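Local coordinates for protein MNMC2 (Aquifex aeolicus, PDB 3VYW) that methylates tRNA at the modified wobble uridine with S-adenosylmethionine as cofactor, and works without the oxidase domain to which such enzymes are usually fused, at residues 66-71 and 107-112; 46-51 and 56-61. All blocks are in the same frame, centred on the assembly; numbering follows the deposited sequence.

Contact 1. Residues 66-71 and 107-112; sequences PYHSQT and LGYNLA. With SAM (S-adenosylmethionine), chain E.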
loop_
_atom_site.group_PDB
_atom_site.type_symbol
_atom_site.label_atom_id
_atom_site.label_comp_id
_atom_site.label_asym_id
_atom_site.label_seq_id
_atom_site.Cartn_x
_atom_site.Cartn_y
_atom_site.Cartn_z
ATOM N N PRO A 66 -3.333 -12.399 -0.034
ATOM C CA PRO A 66 -4.553 -11.966 0.612
ATOM C C PRO A 66 -4.697 -10.464 0.639
ATOM O O PRO A 66 -3.749 -9.754 0.694
ATOM C CB PRO A 66 -4.410 -12.521 2.006
ATOM C CG PRO A 66 -2.985 -12.623 2.214
ATOM C CD PRO A 66 -2.360 -12.914 0.921
ATOM N N TYR A 67 -5.912 -9.996 0.568
ATOM C CA TYR A 67 -6.186 -8.586 0.666
ATOM C C TYR A 67 -5.777 -8.132 2.041
ATOM O O TYR A 67 -5.333 -7.026 2.248
ATOM C CB TYR A 67 -7.642 -8.351 0.424
ATOM C CG TYR A 67 -7.991 -8.272 -1.003
ATOM C CD1 TYR A 67 -7.783 -9.324 -1.844
ATOM C CD2 TYR A 67 -8.525 -7.142 -1.512
ATOM C CE1 TYR A 67 -8.105 -9.242 -3.162
ATOM C CE2 TYR A 67 -8.849 -7.052 -2.811
ATOM C CZ TYR A 67 -8.636 -8.097 -3.633
ATOM O OH TYR A 67 -8.973 -7.955 -4.924
ATOM N N HIS A 68 -5.925 -9.047 2.974
ATOM C CA HIS A 68 -5.524 -8.852 4.317
ATOM C C HIS A 68 -4.886 -10.050 4.900
ATOM O O HIS A 68 -5.077 -11.135 4.419
ATOM C CB HIS A 68 -6.696 -8.448 5.138
ATOM C CG HIS A 68 -6.987 -7.006 5.058
ATOM N ND1 HIS A 68 -7.875 -6.510 4.211
ATOM C CD2 HIS A 68 -6.446 -5.943 5.734
ATOM C CE1 HIS A 68 -7.906 -5.190 4.342
ATOM N NE2 HIS A 68 -7.026 -4.844 5.277
ATOM N N SER A 69 -4.128 -9.861 5.962
ATOM C CA SER A 69 -3.345 -10.918 6.529
ATOM C C SER A 69 -4.196 -11.858 7.309
ATOM O O SER A 69 -4.918 -11.469 8.164
ATOM C CB SER A 69 -2.259 -10.338 7.409
ATOM O OG SER A 69 -2.135 -11.049 8.608
ATOM N N GLN A 70 -4.129 -13.112 6.931
ATOM C CA GLN A 70 -4.862 -14.167 7.564
ATOM C C GLN A 70 -4.408 -14.434 8.965
ATOM O O GLN A 70 -5.182 -14.763 9.822
ATOM C CB GLN A 70 -4.820 -15.392 6.687
ATOM C CG GLN A 70 -5.092 -15.038 5.250
ATOM C CD GLN A 70 -5.074 -16.211 4.325
ATOM O OE1 GLN A 70 -4.072 -16.495 3.717
ATOM N NE2 GLN A 70 -6.184 -16.885 4.211
ATOM N N THR A 71 -3.121 -14.308 9.173
ATOM C CA THR A 71 -2.512 -14.501 10.458
ATOM C C THR A 71 -2.907 -13.519 11.527
ATOM O O THR A 71 -3.128 -13.880 12.648
ATOM C CB THR A 71 -0.999 -14.455 10.294
ATOM O OG1 THR A 71 -0.567 -15.666 9.696
ATOM C CG2 THR A 71 -0.326 -14.316 11.592
ATOM N N LEU A 107 -11.452 -4.321 -0.193
ATOM C CA LEU A 107 -12.776 -4.675 0.224
ATOM C C LEU A 107 -13.372 -3.601 1.069
ATOM O O LEU A 107 -14.470 -3.705 1.496
ATOM C CB LEU A 107 -12.764 -5.974 0.966
ATOM C CG LEU A 107 -11.801 -6.985 0.425
ATOM C CD1 LEU A 107 -11.822 -8.169 1.332
ATOM C CD2 LEU A 107 -12.241 -7.402 -0.940
ATOM N N GLY A 108 -12.621 -2.547 1.270
ATOM C CA GLY A 108 -13.076 -1.428 2.034
ATOM C C GLY A 108 -12.940 -1.535 3.519
ATOM O O GLY A 108 -13.528 -0.786 4.212
ATOM N N TYR A 109 -12.163 -2.492 3.980
ATOM C CA TYR A 109 -12.002 -2.773 5.386
ATOM C C TYR A 109 -11.377 -1.691 6.215
ATOM O O TYR A 109 -11.853 -1.401 7.255
ATOM C CB TYR A 109 -11.152 -4.004 5.552
ATOM C CG TYR A 109 -11.842 -5.296 5.300
ATOM C CD1 TYR A 109 -13.115 -5.357 4.798
ATOM C CD2 TYR A 109 -11.218 -6.452 5.555
ATOM C CE1 TYR A 109 -13.727 -6.552 4.574
ATOM C CE2 TYR A 109 -11.823 -7.638 5.327
ATOM C CZ TYR A 109 -13.074 -7.682 4.846
ATOM O OH TYR A 109 -13.645 -8.891 4.648
ATOM N N ASN A 110 -10.295 -1.115 5.752
ATOM C CA ASN A 110 -9.627 -0.110 6.507
ATOM C C ASN A 110 -10.552 1.040 6.700
ATOM O O ASN A 110 -10.638 1.584 7.745
ATOM C CB ASN A 110 -8.438 0.426 5.738
ATOM C CG ASN A 110 -7.215 -0.438 5.830
ATOM O OD1 ASN A 110 -7.069 -1.247 6.694
ATOM N ND2 ASN A 110 -6.335 -0.250 4.914
ATOM N N LEU A 111 -11.229 1.424 5.646
ATOM C CA LEU A 111 -12.116 2.538 5.685
ATOM C C LEU A 111 -13.277 2.333 6.608
ATOM O O LEU A 111 -13.645 3.207 7.311
ATOM C CB LEU A 111 -12.604 2.851 4.289
ATOM C CG LEU A 111 -11.541 3.407 3.383
ATOM C CD1 LEU A 111 -12.061 3.741 2.019
ATOM C CD2 LEU A 111 -10.864 4.607 3.984
ATOM N N ALA A 112 -13.870 1.170 6.563
ATOM C CA ALA A 112 -14.942 0.827 7.436
ATOM C C ALA A 112 -14.533 0.769 8.881
ATOM O O ALA A 112 -15.227 1.237 9.724
ATOM C CB ALA A 112 -15.533 -0.488 7.017
HETATM N N SAM E . -7.239 -1.794 1.366
HETATM C CA SAM E . -8.016 -2.936 1.063
HETATM C C SAM E . -8.872 -3.120 2.255
HETATM O O SAM E . -9.804 -3.885 2.284
HETATM O OXT SAM E . -8.648 -2.440 3.212
HETATM C CB SAM E . -7.015 -4.011 0.699
HETATM C CG SAM E . -6.565 -3.732 -0.739
HETATM S SD SAM E . -5.446 -4.736 -1.400
HETATM C CE SAM E . -4.221 -4.914 -0.341
HETATM C "C5'" SAM E . -4.770 -4.075 -2.761
HETATM C "C4'" SAM E . -5.700 -3.255 -3.666
HETATM O "O4'" SAM E . -4.930 -2.377 -4.463
HETATM C "C3'" SAM E . -6.493 -4.076 -4.661
HETATM O "O3'" SAM E . -7.810 -3.580 -4.744
HETATM C "C2'" SAM E . -5.812 -3.819 -5.976
HETATM O "O2'" SAM E . -6.724 -3.928 -7.034
HETATM C "C1'" SAM E . -5.346 -2.412 -5.812
HETATM N N9 SAM E . -4.292 -1.989 -6.760
HETATM C C8 SAM E . -3.190 -2.623 -7.082
HETATM N N7 SAM E . -2.464 -1.946 -7.949
HETATM C C5 SAM E . -3.100 -0.843 -8.210
HETATM C C6 SAM E . -2.880 0.325 -9.051
HETATM N N6 SAM E . -1.810 0.456 -9.814
HETATM N N1 SAM E . -3.785 1.261 -9.038
HETATM C C2 SAM E . -4.848 1.178 -8.295
HETATM N N3 SAM E . -5.107 0.159 -7.534
HETATM C C4 SAM E . -4.298 -0.875 -7.438
#
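The loop of residues 66-71 passes the turn that leads into helix 109-121, bringing the CA of Tyr67 within 7.7 Å of the CA of Leu107 and setting His68 opposite Tyr109. This is the cofactor end of a Rossmann-type methyltransferase fold, where the glycine-rich turn after strand 97-103 holds the amino-acid part of S-adenosylmethionine. Leu107 N donates to SAM O at 3.0 Å, and Tyr109 N grips the same oxygen at 3.2 Å. A weak third bond, 3.3 Å long, runs from Asn110 N to SAM OXT. The carboxylate thus sits at the start of the helix, whose partial positive charge would probably favour it. Gly108, the N-cap, has a positive phi of 83°, at which a CB would press on the carbonyl oxygen of Leu107; glycine suits that bend.

His68 closes the other side. Its CG lies beside the backbone N and anti to the carbonyl carbon (chi1 -83°), which carries the imidazole to the carboxylate edge-on, CE1 standing 3.1 Å from both SAM O and SAM OXT. The imidazole is near parallel to the Tyr109 ring (25°) but slid aside, so ND1 lies 3.6 Å from Tyr109 CD2 with little ring overlap. With an alanine in place of His68, Tyr109 CD2 would probably lose its neighbour and a gap would be likely to open beside the carboxylate. The phenol hydroxyl of Tyr109 has its partner elsewhere, at Lys56 O.

Tyr67 and Leu107 add the apolar part: the two side chains cross at about a right angle, with Tyr67 CD2 3.8 Å from Leu107 CD2, and the tyrosine ring meets Phe195 edge-to-face. On the loop backbone, Tyr67 O lies 3.5 Å from SAM CE, the carbon of the transferable methyl group.

Contact 2. Residues 46-51 and 56-61; sequences QEIADT and KTLIHK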
loop_
_atom_site.group_PDB
_atom_site.type_symbol
_atom_site.label_atom_id
_atom_site.label_comp_id
_atom_site.label_asym_id
_atom_site.label_seq_id
_atom_site.Cartn_x
_atom_site.Cartn_y
_atom_site.Cartn_z
ATOM N N GLN A 46 -10.166 -14.064 -7.731
ATOM C CA GLN A 46 -10.005 -14.070 -6.297
ATOM C C GLN A 46 -10.619 -15.300 -5.698
ATOM O O GLN A 46 -11.512 -15.867 -6.239
ATOM C CB GLN A 46 -10.655 -12.849 -5.691
ATOM C CG GLN A 46 -10.068 -11.538 -6.121
ATOM C CD GLN A 46 -10.680 -11.034 -7.380
ATOM O OE1 GLN A 46 -11.866 -11.100 -7.561
ATOM N NE2 GLN A 46 -9.867 -10.545 -8.268
ATOM N N GLU A 47 -10.112 -15.695 -4.555
ATOM C CA GLU A 47 -10.596 -16.845 -3.836
ATOM C C GLU A 47 -10.895 -16.447 -2.440
ATOM O O GLU A 47 -10.143 -15.717 -1.851
ATOM C CB GLU A 47 -9.502 -17.863 -3.756
ATOM C CG GLU A 47 -9.753 -19.127 -4.507
ATOM C CD GLU A 47 -8.489 -19.905 -4.677
ATOM O OE1 GLU A 47 -7.923 -20.341 -3.655
ATOM O OE2 GLU A 47 -8.073 -20.069 -5.828
ATOM N N ILE A 48 -11.992 -16.929 -1.906
ATOM C CA ILE A 48 -12.377 -16.598 -0.561
ATOM C C ILE A 48 -11.534 -17.304 0.498
ATOM O O ILE A 48 -11.216 -18.440 0.345
ATOM C CB ILE A 48 -13.868 -16.872 -0.370
ATOM C CG1 ILE A 48 -14.570 -15.591 -0.022
ATOM C CG2 ILE A 48 -14.100 -17.846 0.740
ATOM C CD1 ILE A 48 -14.450 -15.238 1.428
ATOM N N ALA A 49 -11.165 -16.618 1.559
ATOM C CA ALA A 49 -10.374 -17.234 2.594
ATOM C C ALA A 49 -10.662 -16.783 4.001
ATOM O O ALA A 49 -11.155 -15.723 4.211
ATOM C CB ALA A 49 -8.913 -17.035 2.295
ATOM N N ASP A 50 -10.331 -17.630 4.956
ATOM C CA ASP A 50 -10.471 -17.351 6.366
ATOM C C ASP A 50 -9.383 -16.480 6.914
ATOM O O ASP A 50 -8.283 -16.489 6.451
ATOM C CB ASP A 50 -10.408 -18.634 7.140
ATOM C CG ASP A 50 -11.731 -19.263 7.320
ATOM O OD1 ASP A 50 -12.669 -18.872 6.636
ATOM O OD2 ASP A 50 -11.839 -20.173 8.143
ATOM N N THR A 51 -9.689 -15.780 7.978
ATOM C CA THR A 51 -8.740 -14.962 8.669
ATOM C C THR A 51 -8.845 -15.339 10.125
ATOM O O THR A 51 -9.853 -15.803 10.563
ATOM C CB THR A 51 -9.062 -13.487 8.466
ATOM O OG1 THR A 51 -8.287 -12.984 7.395
ATOM C CG2 THR A 51 -8.771 -12.710 9.664
ATOM N N LYS A 56 -13.292 -12.319 6.906
ATOM C CA LYS A 56 -12.906 -12.979 5.709
ATOM C C LYS A 56 -12.142 -12.008 4.870
ATOM O O LYS A 56 -12.239 -10.829 5.024
ATOM C CB LYS A 56 -14.112 -13.443 4.926
ATOM C CG LYS A 56 -14.968 -14.487 5.588
ATOM C CD LYS A 56 -14.275 -15.821 5.660
ATOM C CE LYS A 56 -15.202 -16.911 6.105
ATOM N NZ LYS A 56 -16.185 -17.182 5.047
ATOM N N THR A 57 -11.388 -12.562 3.956
ATOM C CA THR A 57 -10.555 -11.852 3.037
ATOM C C THR A 57 -10.606 -12.652 1.759
ATOM O O THR A 57 -11.155 -13.712 1.727
ATOM C CB THR A 57 -9.130 -11.787 3.563
ATOM O OG1 THR A 57 -8.406 -10.818 2.852
ATOM C CG2 THR A 57 -8.468 -13.068 3.401
ATOM N N LEU A 58 -10.016 -12.142 0.709
ATOM C CA LEU A 58 -9.900 -12.897 -0.488
ATOM C C LEU A 58 -8.448 -13.022 -0.785
ATOM O O LEU A 58 -7.666 -12.221 -0.370
ATOM C CB LEU A 58 -10.558 -12.176 -1.635
ATOM C CG LEU A 58 -11.984 -11.744 -1.434
ATOM C CD1 LEU A 58 -12.395 -10.833 -2.555
ATOM C CD2 LEU A 58 -12.872 -12.945 -1.381
ATOM N N ILE A 59 -8.103 -14.040 -1.544
ATOM C CA ILE A 59 -6.779 -14.160 -2.078
ATOM C C ILE A 59 -6.844 -13.685 -3.486
ATOM O O ILE A 59 -7.715 -14.075 -4.196
ATOM C CB ILE A 59 -6.298 -15.597 -2.144
ATOM C CG1 ILE A 59 -6.454 -16.288 -0.810
ATOM C CG2 ILE A 59 -4.856 -15.633 -2.559
ATOM C CD1 ILE A 59 -5.441 -15.876 0.208
ATOM N N HIS A 60 -5.918 -12.839 -3.886
ATOM C CA HIS A 60 -5.843 -12.420 -5.253
ATOM C C HIS A 60 -4.864 -13.292 -5.975
ATOM O O HIS A 60 -3.703 -13.365 -5.624
ATOM C CB HIS A 60 -5.461 -10.958 -5.332
ATOM C CG HIS A 60 -5.782 -10.310 -6.637
ATOM N ND1 HIS A 60 -5.292 -10.734 -7.779
ATOM C CD2 HIS A 60 -6.554 -9.234 -6.939
ATOM C CE1 HIS A 60 -5.727 -9.982 -8.758
ATOM N NE2 HIS A 60 -6.501 -9.068 -8.249
ATOM N N LYS A 61 -5.359 -14.003 -6.974
ATOM C CA LYS A 61 -4.617 -14.968 -7.751
ATOM C C LYS A 61 -3.476 -14.430 -8.579
ATOM O O LYS A 61 -2.501 -15.083 -8.736
ATOM C CB LYS A 61 -5.573 -15.756 -8.623
ATOM C CG LYS A 61 -6.196 -16.939 -7.937
ATOM C CD LYS A 61 -7.647 -17.100 -8.309
ATOM C CE LYS A 61 -7.847 -18.072 -9.457
ATOM N NZ LYS A 61 -9.274 -18.455 -9.567
#
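Glu47 O is held twice by the neighbouring strand: Ile59 N donates to it at 2.7 Å, nearly straight (166°) and in the carbonyl plane, and Leu58 CA makes a CA-H...O contact of 3.1 Å. The return bond of this hydrogen-bonded pair, from Glu47 N to Ile59 O, measures 2.9 Å. Two residues along, Ala49 and Thr57 repeat the pattern, with Ala49 N donating to Thr57 O at 2.9 Å and Thr57 N answering to Ala49 O at a longer 3.2 Å.

The non-hydrogen-bonded pairs alternate with these, Ile48-Leu58 between them and Gln46-His60 beyond Glu47-Ile59, and their side chains share a face. Ile48 and Leu58 are packed tightly there, Ile48 CG1 reaching Leu58 CD2 at 3.4 Å; leucine is well placed because its far side covers Leu107. At the other end of the same face, His60 has CG anti to its own N (chi1 -161°), which runs the imidazole alongside Gln46, and Gln46 NE2 comes over one ring face, 3.7 Å from His60 NE2. Both nitrogens have a common outside partner in Glu135, through a hydrogen bond from His60 and a weak one from Gln46, and that would tend to fix how both groups are turned.

The face of Glu47, Ala49, Thr57 and Ile59 is mixed in character. The small methyl of Ala49 fits against Ile59 CG1, while Glu47 and Lys61 approach without forming a salt bridge. Near the turn, Asp50 and Lys56 run side by side with OD1 of Asp50 4.2 Å from NZ of Lys56, too long for a salt bridge but probably mildly favourable. Such paired bonds across a short connection are those of an antiparallel beta hairpin, which strand 65-66 extends into a three-stranded meander.

Contact 2 precedes contact 1 along the chain, and their centres are 10 Å apart. The hairpin's second strand backs the cofactor loop: Tyr67 N probably donates to Leu58 O (3.0 Å), and Thr57 OG1 is hydrogen-bonded to His68 N, so the two residues of 66-71 that face the cofactor are both tied to strand 56-60. Tyr67 OH packs on His60 CD2 at 3.4 Å, and Gln70 NE2 on Ala49 CB at 3.3 Å. The His60 side chain lies about 5 Å from S-adenosylmethionine at nearest atoms. Contact 2 therefore forms an outer layer behind contact 1, whose residues line the pocket to which Glu133, Asp174, Ala175, Asn200 and others also contribute.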